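Local coordinates for protein histone deacetylase complex subunit SAP18 (Mus musculus, PDB 4A6Q) that acts as a transcriptional corepressor that enhances SIN3-HDAC1-mediated repression and serves as an auxiliary component of the splicing-dependent exon junction complex, at residues T65-T70 / G107-G112; T85-A90 / L133-T138. All blocks are in the same frame, centred on the assembly; numbering follows the deposited sequence.

Interaction 1 sets the start of helix 66-76 against the end of edge strand 101-110, and interaction 2 zips strand 86-94 to strand 132-138 within the same mixed sheet. Their centres lie about 9 Å apart. The segments alternate along the chain: 65-70, 85-90, 107-112, 133-138. Strands 86-94 and 101-110 are neighbours, and G107 O and T109 O lie within hydrogen-bonding distance of F89 N and F87 N, so the two contacts share one backbone lattice. The F89 side chain touches L66 and T70 of interaction 1. In this ubiquitin-like fold the helix packs on the sheet face carrying F87, F89, I135 and I137, while interaction 2 joins neighbouring strands within the sheet.

Interaction 1. Residues T65-T70 / G107-G112; sequences TLKELT and GSTMSG
K67 reaches from the first turn of helix 66-76 alongside T109 to the end of strand 101-110, where its NZ donates to the main-chain O of M110 (a selenomethionine) at 2.8 Å. The ammonium sits above that carbonyl's plane, 47° out of it. A bend at chi2 (-48°) followed by two extended torsions carries the charge from the helix flank to this carbonyl. Water 1 accepts from K67 NZ at 3.1 Å and also bonds T70 OG1 and T109 OG1, joining three polar groups across the gap.

Beside these polar groups, T109 meets the helix with both its branches. Its CG2 meets the L66 CB at 3.6 Å, while its OG1 lies 3.2 Å from the CG2 of T70. The side chains of T70 and T109 slide past one another in opposite directions, methyl against hydroxyl. L66 extends one branch further along the strand: its CD1 rests 3.9 Å from the C of G107, where the absence of a side chain leaves the backbone accessible to the leucine. The axes of 66-70 and 107-110 cross at -55°, 8.9 Å apart.

At the helix start T65 is the N-cap, its OG1 accepting from E68 N at 3.1 Å.

The chemistry is therefore split: carbons of L66 and the two threonines, with one hydroxyl among them, make the buried part, and the lysine charge, probably tempered by the M110 carbonyl, water 1 and weaker bonds to waters 2 and 3 and R113 O, links the strand's end to the helix.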
ATOM      1  N   THR A  65       8.400   0.849   3.251  1.00  9.98           N
ATOM      2  CA  THR A  65       8.420  -0.303   2.309  1.00 10.85           C
ATOM      3  C   THR A  65       7.408  -1.355   2.700  1.00 10.79           C
ATOM      4  O   THR A  65       6.935  -1.404   3.847  1.00 10.88           O
ATOM      5  CB  THR A  65       9.783  -0.988   2.278  1.00 11.87           C
ATOM      6  OG1 THR A  65      10.047  -1.577   3.557  1.00 14.64           O
ATOM      7  CG2 THR A  65      10.883   0.041   1.947  1.00 14.45           C
ATOM      8  N   LEU A  66       7.061  -2.204   1.738  1.00 11.29           N
ATOM      9  CA  LEU A  66       6.119  -3.267   2.073  1.00 11.04           C
ATOM     10  C   LEU A  66       6.623  -4.141   3.238  1.00 11.72           C
ATOM     11  O   LEU A  66       5.823  -4.547   4.119  1.00 13.13           O
ATOM     12  CB  LEU A  66       5.808  -4.145   0.847  1.00 12.61           C
ATOM     13  CG  LEU A  66       5.201  -3.398  -0.325  1.00 13.02           C
ATOM     14  CD1 LEU A  66       4.727  -4.411  -1.344  1.00 14.83           C
ATOM     15  CD2 LEU A  66       4.068  -2.452   0.085  1.00 14.77           C
ATOM     16  N   LYS A  67       7.916  -4.471   3.276  1.00 13.43           N
ATOM     17  CA  LYS A  67       8.474  -5.289   4.361  1.00 16.16           C
ATOM     18  C   LYS A  67       8.399  -4.611   5.722  1.00 14.36           C
ATOM     19  O   LYS A  67       8.095  -5.221   6.745  1.00 14.81           O
ATOM     20  CB  LYS A  67       9.943  -5.647   4.083  1.00 18.67           C
ATOM     21  CG  LYS A  67      10.204  -7.000   3.455  1.00 19.19           C
ATOM     22  CD  LYS A  67       9.488  -8.188   4.110  1.00 18.14           C
ATOM     23  CE  LYS A  67       9.934  -9.482   3.434  1.00 21.86           C
ATOM     24  NZ  LYS A  67       9.391 -10.735   4.050  1.00 16.01           N
ATOM     25  N   GLU A  68       8.633  -3.296   5.733  1.00 11.31           N
ATOM     26  CA  GLU A  68       8.529  -2.547   6.968  1.00 13.51           C
ATOM     27  C   GLU A  68       7.113  -2.634   7.507  1.00 13.85           C
ATOM     28  O   GLU A  68       6.876  -2.766   8.714  1.00 15.12           O
ATOM     29  CB  GLU A  68       8.904  -1.076   6.700  1.00 14.62           C
ATOM     30  CG  GLU A  68       8.868  -0.186   7.903  1.00 13.98           C
ATOM     31  CD  GLU A  68       9.380   1.229   7.624  1.00 15.36           C
ATOM     32  OE1 GLU A  68       9.648   1.560   6.445  1.00 15.09           O
ATOM     33  OE2 GLU A  68       9.580   1.961   8.627  1.00 15.03           O
ATOM     34  N   LEU A  69       6.138  -2.501   6.602  1.00 11.87           N
ATOM     35  CA  LEU A  69       4.757  -2.546   7.030  1.00 13.41           C
ATOM     36  C   LEU A  69       4.302  -3.927   7.457  1.00 14.01           C
ATOM     37  O   LEU A  69       3.546  -4.058   8.406  1.00 13.40           O
ATOM     38  CB  LEU A  69       3.847  -1.972   5.935  1.00 13.73           C
ATOM     39  CG  LEU A  69       4.187  -0.496   5.631  1.00 13.72           C
ATOM     40  CD1 LEU A  69       3.413  -0.037   4.404  1.00 16.44           C
ATOM     41  CD2 LEU A  69       3.844   0.409   6.849  1.00 16.50           C
ATOM     42  N   THR A  70       4.766  -4.971   6.783  1.00 13.91           N
ATOM     43  CA  THR A  70       4.326  -6.294   7.221  1.00 13.79           C
ATOM     44  C   THR A  70       4.895  -6.654   8.590  1.00 13.23           C
ATOM     45  O   THR A  70       4.261  -7.366   9.348  1.00 13.27           O
ATOM     46  CB  THR A  70       4.683  -7.421   6.255  1.00 19.59           C
ATOM     47  OG1 THR A  70       6.088  -7.602   6.249  1.00 20.76           O
ATOM     48  CG2 THR A  70       4.173  -7.138   4.851  1.00 14.35           C
ATOM     49  N   GLY A 107       1.601  -4.874  -4.927  1.00 10.55           N
ATOM     50  CA  GLY A 107       2.732  -5.784  -4.710  1.00 11.29           C
ATOM     51  C   GLY A 107       2.490  -6.717  -3.564  1.00 11.50           C
ATOM     52  O   GLY A 107       1.476  -6.636  -2.868  1.00 12.26           O
ATOM     53  N   SER A 108       3.429  -7.655  -3.337  1.00 11.03           N
ATOM     54  CA  SER A 108       3.243  -8.624  -2.262  0.50 10.77           C
ATOM     55  C   SER A 108       4.561  -9.002  -1.630  1.00 12.54           C
ATOM     56  O   SER A 108       5.633  -8.806  -2.217  1.00 11.37           O
ATOM     57  CB  SER A 108       2.545  -9.901  -2.741  0.50 12.63           C
ATOM     58  OG  SER A 108       3.318 -10.543  -3.724  0.50 15.53           O
ATOM     59  N   THR A 109       4.454  -9.519  -0.426  1.00 10.19           N
ATOM     60  CA  THR A 109       5.614 -10.024   0.301  1.00 10.01           C
ATOM     61  C   THR A 109       5.236 -11.366   0.937  1.00 12.44           C
ATOM     62  O   THR A 109       4.072 -11.763   0.968  1.00 12.86           O
ATOM     63  CB  THR A 109       6.031  -9.101   1.438  1.00 12.66           C
ATOM     64  OG1 THR A 109       4.967  -8.989   2.379  1.00 13.61           O
ATOM     65  CG2 THR A 109       6.436  -7.712   0.963  1.00 14.08           C
HETATM   66  N   MSE A 110       6.248 -12.078   1.445  1.00 12.78           N
HETATM   67  CA  MSE A 110       6.027 -13.354   2.081  0.50 14.82           C
HETATM   68  C   MSE A 110       6.906 -13.483   3.316  1.00 14.18           C
HETATM   69  O   MSE A 110       8.082 -13.133   3.286  1.00 15.10           O
HETATM   70  CB  MSE A 110       6.362 -14.454   1.091  0.50 13.68           C
HETATM   71  CG  MSE A 110       6.317 -15.783   1.694  0.50  9.31           C
HETATM   72 SE   MSE A 110       6.487 -17.022   0.278  0.50 26.73          SE
HETATM   73  CE  MSE A 110       4.649 -16.938  -0.398  0.50 33.24           C
ATOM     74  N   SER A 111       6.322 -13.965   4.404  1.00 12.68           N
ATOM     75  CA  SER A 111       7.071 -14.165   5.640  0.50 15.36           C
ATOM     76  C   SER A 111       8.251 -15.096   5.454  1.00 16.30           C
ATOM     77  O   SER A 111       8.085 -16.196   4.965  1.00 18.57           O
ATOM     78  CB  SER A 111       6.158 -14.751   6.710  0.50 15.41           C
ATOM     79  OG  SER A 111       5.260 -13.768   7.151  0.50 11.91           O
ATOM     80  N   GLY A 112       9.438 -14.639   5.847  1.00 17.50           N
ATOM     81  CA  GLY A 112      10.608 -15.516   5.826  1.00 21.65           C
ATOM     82  C   GLY A 112      11.229 -15.680   4.455  1.00 25.36           C
ATOM     83  O   GLY A 112      12.104 -16.521   4.267  1.00 31.50           O
TER
HETATM   84  O   HOH W   1       6.480 -10.369   4.900  1.00  8.65           O
HETATM   85  O   HOH W   2       8.960 -11.193   0.702  1.00 17.02           O
HETATM   86  O   HOH W   3      10.156 -11.945   7.033  1.00 27.44           O

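Interaction 2. Residues T85-A90 / L133-T138; sequences THFNFA and LDIAIT
F89 and I135 lie side by side, pointing the same way off the sheet, with the isoleucine spread over one face of the ring. Its CG1 stands 4.2 Å from the ring centroid, 26° off the normal, a CH-pi contact, and its CD1 goes on to F89 CE2 at 3.5 Å. The ring's edge is taken by L133, whose CD2 lies in plane, 3.8 Å from F89 CD2. The phenyl thus fits the hollow between a methyl at its rim and an aliphatic chain over its face.

F87 is bordered in a similar way two residues earlier, though by a different branch. I137 runs alongside it with CG2 over a face and CG1 3.9 Å from F87 CD2, while I135 CG2 comes in at the edge. With CG1 beside its backbone N (chi1 -50°), I135 sends that branch to F89 and leaves CG2 for F87, one bump wedged between two rings. Past the end of the row, T85 CG2 packs against I137 CG2 at 3.6 Å.

These rings and aliphatics form the face of the ubiquitin-like beta-grasp sheet that helix 66-76 covers: K74 touches F87, L66 and T70 touch F89, and L69 touches L133. The strands themselves are antiparallel, and the hydrogen-bonded pairs H86-T138, N88-A136 and A90-D134 each carry two backbone bonds.

On the other face H86 and T138 lie side by side, with H86 CB 3.3 Å from T138 OG1. The CB of N88 lies 3.7 Å from the backbone O of A136, and the polar ends of N88 and D134 are held by H40, with H41 also bonding D134. Water 4 sits in the plane of the H86 ring at ND1, 2.8 Å away, and bonds T138 OG1 and A136 O as well.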
ATOM      1  N   THR A  85       3.666 -17.192   4.732  1.00 13.05           N
ATOM      2  CA  THR A  85       2.439 -16.400   4.748  1.00 11.91           C
ATOM      3  C   THR A  85       2.561 -15.289   3.718  1.00 15.76           C
ATOM      4  O   THR A  85       3.587 -14.639   3.633  1.00 14.06           O
ATOM      5  CB  THR A  85       2.208 -15.805   6.156  1.00 14.33           C
ATOM      6  OG1 THR A  85       2.026 -16.889   7.081  1.00 16.63           O
ATOM      7  CG2 THR A  85       0.943 -14.959   6.158  1.00 13.16           C
ATOM      8  N   HIS A  86       1.496 -15.076   2.936  1.00 12.60           N
ATOM      9  CA  HIS A  86       1.532 -14.150   1.814  1.00 12.35           C
ATOM     10  C   HIS A  86       0.737 -12.893   2.132  1.00 12.78           C
ATOM     11  O   HIS A  86      -0.369 -12.953   2.656  1.00 12.08           O
ATOM     12  CB  HIS A  86       0.916 -14.861   0.605  1.00 12.62           C
ATOM     13  CG  HIS A  86       1.033 -14.123  -0.689  1.00 13.76           C
ATOM     14  ND1 HIS A  86       0.065 -13.257  -1.155  1.00 17.25           N
ATOM     15  CD2 HIS A  86       1.960 -14.208  -1.677  1.00 20.73           C
ATOM     16  CE1 HIS A  86       0.423 -12.794  -2.343  1.00 20.36           C
ATOM     17  NE2 HIS A  86       1.559 -13.370  -2.689  1.00 20.24           N
ATOM     18  N   PHE A  87       1.363 -11.750   1.878  1.00  9.94           N
ATOM     19  CA  PHE A  87       0.710 -10.457   2.088  1.00 11.03           C
ATOM     20  C   PHE A  87       0.531  -9.727   0.777  1.00 12.17           C
ATOM     21  O   PHE A  87       1.515  -9.355   0.136  1.00 13.62           O
ATOM     22  CB  PHE A  87       1.598  -9.608   2.996  1.00 12.41           C
ATOM     23  CG  PHE A  87       1.837 -10.201   4.355  1.00 11.31           C
ATOM     24  CD1 PHE A  87       2.823 -11.185   4.539  1.00 11.12           C
ATOM     25  CD2 PHE A  87       1.100  -9.767   5.457  1.00 13.81           C
ATOM     26  CE1 PHE A  87       3.060 -11.715   5.814  1.00 14.41           C
ATOM     27  CE2 PHE A  87       1.334 -10.291   6.718  1.00 16.28           C
ATOM     28  CZ  PHE A  87       2.310 -11.281   6.897  1.00 15.37           C
ATOM     29  N   ASN A  88      -0.716  -9.532   0.347  1.00 11.17           N
ATOM     30  CA  ASN A  88      -0.981  -8.872  -0.916  1.00 10.57           C
ATOM     31  C   ASN A  88      -1.476  -7.464  -0.658  1.00  9.26           C
ATOM     32  O   ASN A  88      -2.505  -7.276  -0.030  1.00 11.09           O
ATOM     33  CB  ASN A  88      -2.068  -9.645  -1.670  1.00 13.64           C
ATOM     34  CG  ASN A  88      -2.187  -9.231  -3.119  1.00 21.83           C
ATOM     35  OD1 ASN A  88      -2.670  -8.146  -3.448  1.00 22.76           O
ATOM     36  ND2 ASN A  88      -1.799 -10.133  -4.006  1.00 37.43           N
ATOM     37  N   PHE A  89      -0.709  -6.476  -1.106  1.00  9.42           N
ATOM     38  CA  PHE A  89      -1.032  -5.062  -0.804  1.00  8.29           C
ATOM     39  C   PHE A  89      -1.771  -4.374  -1.950  1.00  9.64           C
ATOM     40  O   PHE A  89      -1.397  -4.535  -3.133  1.00 10.39           O
ATOM     41  CB  PHE A  89       0.259  -4.260  -0.606  1.00  9.40           C
ATOM     42  CG  PHE A  89       0.977  -4.505   0.689  1.00 10.25           C
ATOM     43  CD1 PHE A  89       1.716  -5.664   0.890  1.00  9.72           C
ATOM     44  CD2 PHE A  89       0.951  -3.532   1.698  1.00 12.55           C
ATOM     45  CE1 PHE A  89       2.431  -5.863   2.088  1.00 10.70           C
ATOM     46  CE2 PHE A  89       1.673  -3.738   2.893  1.00 13.33           C
ATOM     47  CZ  PHE A  89       2.388  -4.896   3.073  1.00 12.31           C
ATOM     48  N   ALA A  90      -2.733  -3.527  -1.591  1.00  9.40           N
ATOM     49  CA  ALA A  90      -3.433  -2.696  -2.554  1.00  8.66           C
ATOM     50  C   ALA A  90      -3.667  -1.324  -1.942  1.00  9.93           C
ATOM     51  O   ALA A  90      -3.823  -1.227  -0.730  1.00 11.48           O
ATOM     52  CB  ALA A  90      -4.769  -3.313  -2.926  1.00 10.23           C
ATOM     53  N   LEU A 133      -4.624   1.671   2.947  1.00  9.42           N
ATOM     54  CA  LEU A 133      -3.890   0.481   2.489  1.00  9.89           C
ATOM     55  C   LEU A 133      -4.666  -0.768   2.848  1.00 12.76           C
ATOM     56  O   LEU A 133      -5.162  -0.891   3.963  1.00 15.57           O
ATOM     57  CB  LEU A 133      -2.532   0.448   3.183  1.00 13.54           C
ATOM     58  CG  LEU A 133      -1.471  -0.455   2.578  1.00 16.25           C
ATOM     59  CD1 LEU A 133      -1.035   0.050   1.179  1.00 17.11           C
ATOM     60  CD2 LEU A 133      -0.270  -0.440   3.541  1.00 14.64           C
ATOM     61  N   ASP A 134      -4.819  -1.692   1.893  1.00  9.18           N
ATOM     62  CA  ASP A 134      -5.579  -2.920   2.164  1.00  8.27           C
ATOM     63  C   ASP A 134      -4.630  -4.087   1.989  1.00 10.89           C
ATOM     64  O   ASP A 134      -3.944  -4.180   0.972  1.00 12.12           O
ATOM     65  CB  ASP A 134      -6.737  -3.052   1.159  1.00  8.90           C
ATOM     66  CG  ASP A 134      -7.811  -3.993   1.634  1.00 12.37           C
ATOM     67  OD1 ASP A 134      -8.442  -3.713   2.658  1.00 15.24           O
ATOM     68  OD2 ASP A 134      -8.089  -5.009   0.962  1.00 12.65           O
ATOM     69  N   ILE A 135      -4.569  -4.978   2.962  1.00  9.82           N
ATOM     70  CA  ILE A 135      -3.655  -6.119   2.862  1.00  9.91           C
ATOM     71  C   ILE A 135      -4.440  -7.410   2.993  1.00  9.88           C
ATOM     72  O   ILE A 135      -5.061  -7.659   4.015  1.00 11.27           O
ATOM     73  CB  ILE A 135      -2.570  -6.078   3.960  1.00  9.12           C
ATOM     74  CG1 ILE A 135      -1.907  -4.705   4.007  1.00 10.13           C
ATOM     75  CG2 ILE A 135      -1.560  -7.219   3.741  1.00 13.43           C
ATOM     76  CD1 ILE A 135      -0.901  -4.598   5.159  1.00 14.24           C
ATOM     77  N   ALA A 136      -4.418  -8.227   1.947  1.00 11.20           N
ATOM     78  CA  ALA A 136      -5.067  -9.520   1.990  1.00 11.89           C
ATOM     79  C   ALA A 136      -4.006 -10.538   2.417  1.00 11.64           C
ATOM     80  O   ALA A 136      -2.992 -10.706   1.726  1.00 13.67           O
ATOM     81  CB  ALA A 136      -5.627  -9.877   0.612  1.00 11.97           C
ATOM     82  N   ILE A 137      -4.218 -11.181   3.559  1.00 11.00           N
ATOM     83  CA  ILE A 137      -3.207 -12.094   4.109  1.00  9.05           C
ATOM     84  C   ILE A 137      -3.703 -13.507   3.847  1.00 13.72           C
ATOM     85  O   ILE A 137      -4.861 -13.828   4.137  1.00 13.24           O
ATOM     86  CB  ILE A 137      -3.030 -11.866   5.607  1.00 11.59           C
ATOM     87  CG1 ILE A 137      -2.680 -10.396   5.872  1.00 13.98           C
ATOM     88  CG2 ILE A 137      -1.905 -12.781   6.167  1.00 14.33           C
ATOM     89  CD1 ILE A 137      -2.617 -10.020   7.362  1.00 17.14           C
ATOM     90  N   THR A 138      -2.843 -14.352   3.282  1.00 12.86           N
ATOM     91  CA  THR A 138      -3.224 -15.736   3.007  1.00 12.56           C
ATOM     92  C   THR A 138      -2.165 -16.685   3.561  1.00 13.53           C
ATOM     93  O   THR A 138      -1.013 -16.323   3.710  1.00 14.98           O
ATOM     94  CB  THR A 138      -3.444 -16.001   1.518  1.00 15.72           C
ATOM     95  OG1 THR A 138      -2.306 -15.571   0.775  1.00 16.97           O
ATOM     96  CG2 THR A 138      -4.686 -15.275   0.984  1.00 18.01           C
TER
HETATM   97  O   HOH W   4      -2.477 -12.882   0.027  1.00 17.24           O